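Long-range contact in beta-glucosidase (Saccharopolyspora erythraea D, PDB 5M6G), which probably hydrolyses terminal, non-reducing beta-D-glucosyl residues of its substrates, releasing beta-D-glucose, as a family 3 glycoside hydrolase: residues G93-W104 with G133-T141. Sequence-based numbering, arbitrary orientation.
Sequences GSAPEPNTPQAW and GHNNVHGAT
Val137 CG2 lies over one face of the Trp104 indole, 3.4 Å from the centroid of the five-membered ring, a CH-pi contact almost on the ring normal, while CD of Pro96 lies over the opposite face. The same methyl also covers the imidazole face of His134, whose edge points at the face of the Trp104 six-membered ring in an edge-to-face pair, planes 60° apart. At the indole edge stands the amide of Asn99. With CG anti to the backbone N (chi1 -177°), this amide bridges the segments: OD1 accepts from Trp104 NE1 and from His138 N (3.0 Å), which reach it from opposite faces of the amide plane, while ND2 donates to Asn136 O (3.0 Å), lying in that carbonyl's plane. Shortening Asn99 to an alanine is likely to leave Trp104 NE1, His138 N and Asn136 O without this shared partner and the indole freer to shift. Farther along, Gly93 N donates to Asn136 OD1 in a nearly straight 2.9 Å bond. The arrangement exemplifies side-chain amide bridging of two loops that follow neighbouring parallel strands, 87-90 and 125-128, in the family's TIM-barrel-like N-terminal domain, with the side chain of Asn136 close to Gly92 and Asp129, which bind sorbitol.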
# COMPACT_ATOMS: atom_id res chain seq x y z
N GLY A 93 -6.98 10.40 -0.42
CA GLY A 93 -7.25 11.79 -0.73
C GLY A 93 -8.13 12.51 0.26
O GLY A 93 -8.40 13.70 0.07
N SER A 94 -8.58 11.84 1.33
CA SER A 94 -9.57 12.41 2.24
C SER A 94 -8.85 13.10 3.40
O SER A 94 -8.77 12.59 4.52
CB SER A 94 -10.52 11.33 2.73
OG SER A 94 -11.64 11.90 3.38
N ALA A 95 -8.33 14.32 3.12
CA ALA A 95 -7.55 15.07 4.09
C ALA A 95 -8.37 16.22 4.66
O ALA A 95 -9.31 16.70 4.02
CB ALA A 95 -6.29 15.64 3.43
N PRO A 96 -8.03 16.69 5.86
CA PRO A 96 -8.61 17.95 6.35
C PRO A 96 -7.99 19.12 5.60
O PRO A 96 -7.07 18.97 4.79
CB PRO A 96 -8.19 17.96 7.82
CG PRO A 96 -6.82 17.35 7.77
CD PRO A 96 -6.96 16.21 6.76
N GLU A 97 -8.52 20.31 5.88
CA GLU A 97 -7.97 21.54 5.31
C GLU A 97 -7.42 22.42 6.45
O GLU A 97 -8.13 22.67 7.42
CB GLU A 97 -9.03 22.31 4.51
CG GLU A 97 -8.49 22.96 3.24
CD GLU A 97 -8.37 21.98 2.08
OE1 GLU A 97 -9.36 21.28 1.79
OE2 GLU A 97 -7.28 21.91 1.47
N PRO A 98 -6.15 22.85 6.35
CA PRO A 98 -5.20 22.51 5.28
C PRO A 98 -4.66 21.10 5.44
O PRO A 98 -4.80 20.49 6.50
CB PRO A 98 -4.08 23.54 5.46
CG PRO A 98 -4.07 23.79 6.92
CD PRO A 98 -5.53 23.74 7.35
N ASN A 99 -4.03 20.56 4.40
CA ASN A 99 -3.40 19.25 4.50
C ASN A 99 -2.00 19.44 5.09
O ASN A 99 -1.02 19.61 4.37
CB ASN A 99 -3.36 18.58 3.13
CG ASN A 99 -2.79 17.17 3.18
OD1 ASN A 99 -2.23 16.74 4.20
ND2 ASN A 99 -2.92 16.45 2.07
N THR A 100 -1.92 19.39 6.41
CA THR A 100 -0.67 19.46 7.15
C THR A 100 -0.68 18.38 8.21
O THR A 100 -1.75 17.91 8.61
CB THR A 100 -0.46 20.82 7.83
OG1 THR A 100 -1.44 21.00 8.86
CG2 THR A 100 -0.52 21.97 6.84
N PRO A 101 0.50 17.95 8.68
CA PRO A 101 0.52 16.97 9.78
C PRO A 101 -0.22 17.44 11.02
O PRO A 101 -0.91 16.64 11.66
CB PRO A 101 2.02 16.78 10.04
CG PRO A 101 2.66 17.04 8.73
CD PRO A 101 1.84 18.13 8.08
N GLN A 102 -0.11 18.73 11.38
CA GLN A 102 -0.83 19.23 12.54
C GLN A 102 -2.34 19.17 12.33
O GLN A 102 -3.09 18.83 13.25
CB GLN A 102 -0.42 20.67 12.85
CG GLN A 102 -1.09 21.17 14.12
CD GLN A 102 -1.26 22.67 14.16
OE1 GLN A 102 -0.44 23.42 13.63
NE2 GLN A 102 -2.34 23.13 14.81
N ALA A 103 -2.81 19.52 11.13
CA ALA A 103 -4.24 19.52 10.88
C ALA A 103 -4.82 18.10 10.90
O ALA A 103 -5.98 17.92 11.30
CB ALA A 103 -4.55 20.20 9.55
N TRP A 104 -4.05 17.10 10.47
CA TRP A 104 -4.50 15.72 10.63
C TRP A 104 -4.62 15.36 12.11
O TRP A 104 -5.60 14.73 12.53
CB TRP A 104 -3.54 14.74 9.95
CG TRP A 104 -3.69 14.62 8.48
CD1 TRP A 104 -3.18 15.45 7.52
CD2 TRP A 104 -4.39 13.58 7.77
NE1 TRP A 104 -3.52 15.01 6.27
CE2 TRP A 104 -4.26 13.86 6.39
CE3 TRP A 104 -5.12 12.45 8.17
CZ2 TRP A 104 -4.83 13.04 5.41
CZ3 TRP A 104 -5.69 11.64 7.19
CH2 TRP A 104 -5.54 11.94 5.83
N GLY A 133 4.65 5.04 3.32
CA GLY A 133 4.64 6.24 4.14
C GLY A 133 3.21 6.65 4.45
O GLY A 133 2.24 6.01 4.05
N HIS A 134 3.09 7.74 5.21
CA HIS A 134 1.79 8.33 5.54
C HIS A 134 1.33 9.18 4.35
O HIS A 134 1.28 10.42 4.39
CB HIS A 134 1.90 9.13 6.83
CG HIS A 134 0.59 9.41 7.50
ND1 HIS A 134 -0.62 9.09 6.93
CD2 HIS A 134 0.30 10.00 8.69
CE1 HIS A 134 -1.60 9.45 7.75
NE2 HIS A 134 -1.06 10.01 8.82
N ASN A 135 0.98 8.49 3.25
CA ASN A 135 0.97 9.09 1.92
C ASN A 135 -0.18 10.06 1.66
O ASN A 135 -0.12 10.79 0.66
CB ASN A 135 0.95 7.99 0.85
CG ASN A 135 -0.03 6.87 1.18
OD1 ASN A 135 0.36 5.83 1.71
ND2 ASN A 135 -1.31 7.07 0.86
N ASN A 136 -1.22 10.09 2.48
CA ASN A 136 -2.23 11.14 2.31
C ASN A 136 -1.78 12.49 2.85
O ASN A 136 -2.43 13.50 2.56
CB ASN A 136 -3.54 10.75 3.01
CG ASN A 136 -4.26 9.64 2.30
OD1 ASN A 136 -4.56 9.74 1.10
ND2 ASN A 136 -4.54 8.57 3.03
N VAL A 137 -0.71 12.54 3.64
CA VAL A 137 -0.34 13.73 4.38
C VAL A 137 0.73 14.49 3.60
O VAL A 137 1.79 13.95 3.28
CB VAL A 137 0.17 13.38 5.79
CG1 VAL A 137 0.70 14.63 6.47
CG2 VAL A 137 -0.95 12.74 6.63
N HIS A 138 0.45 15.76 3.30
CA HIS A 138 1.43 16.57 2.61
C HIS A 138 2.66 16.78 3.49
O HIS A 138 2.55 17.13 4.67
CB HIS A 138 0.82 17.91 2.21
CG HIS A 138 1.74 18.75 1.39
ND1 HIS A 138 2.69 19.58 1.95
CD2 HIS A 138 1.88 18.86 0.05
CE1 HIS A 138 3.37 20.17 0.98
NE2 HIS A 138 2.89 19.75 -0.18
N GLY A 139 3.84 16.55 2.92
CA GLY A 139 5.08 16.68 3.66
C GLY A 139 5.53 15.44 4.39
O GLY A 139 6.61 15.45 4.99
N ALA A 140 4.73 14.37 4.38
CA ALA A 140 5.17 13.09 4.91
C ALA A 140 6.14 12.42 3.94
O ALA A 140 6.07 12.62 2.73
CB ALA A 140 3.97 12.17 5.15
N THR A 141 7.04 11.62 4.50
CA THR A 141 7.99 10.86 3.69
C THR A 141 7.26 9.87 2.80
O THR A 141 6.39 9.13 3.26
CB THR A 141 8.95 10.10 4.61
OG1 THR A 141 9.46 10.98 5.62
CG2 THR A 141 10.10 9.51 3.82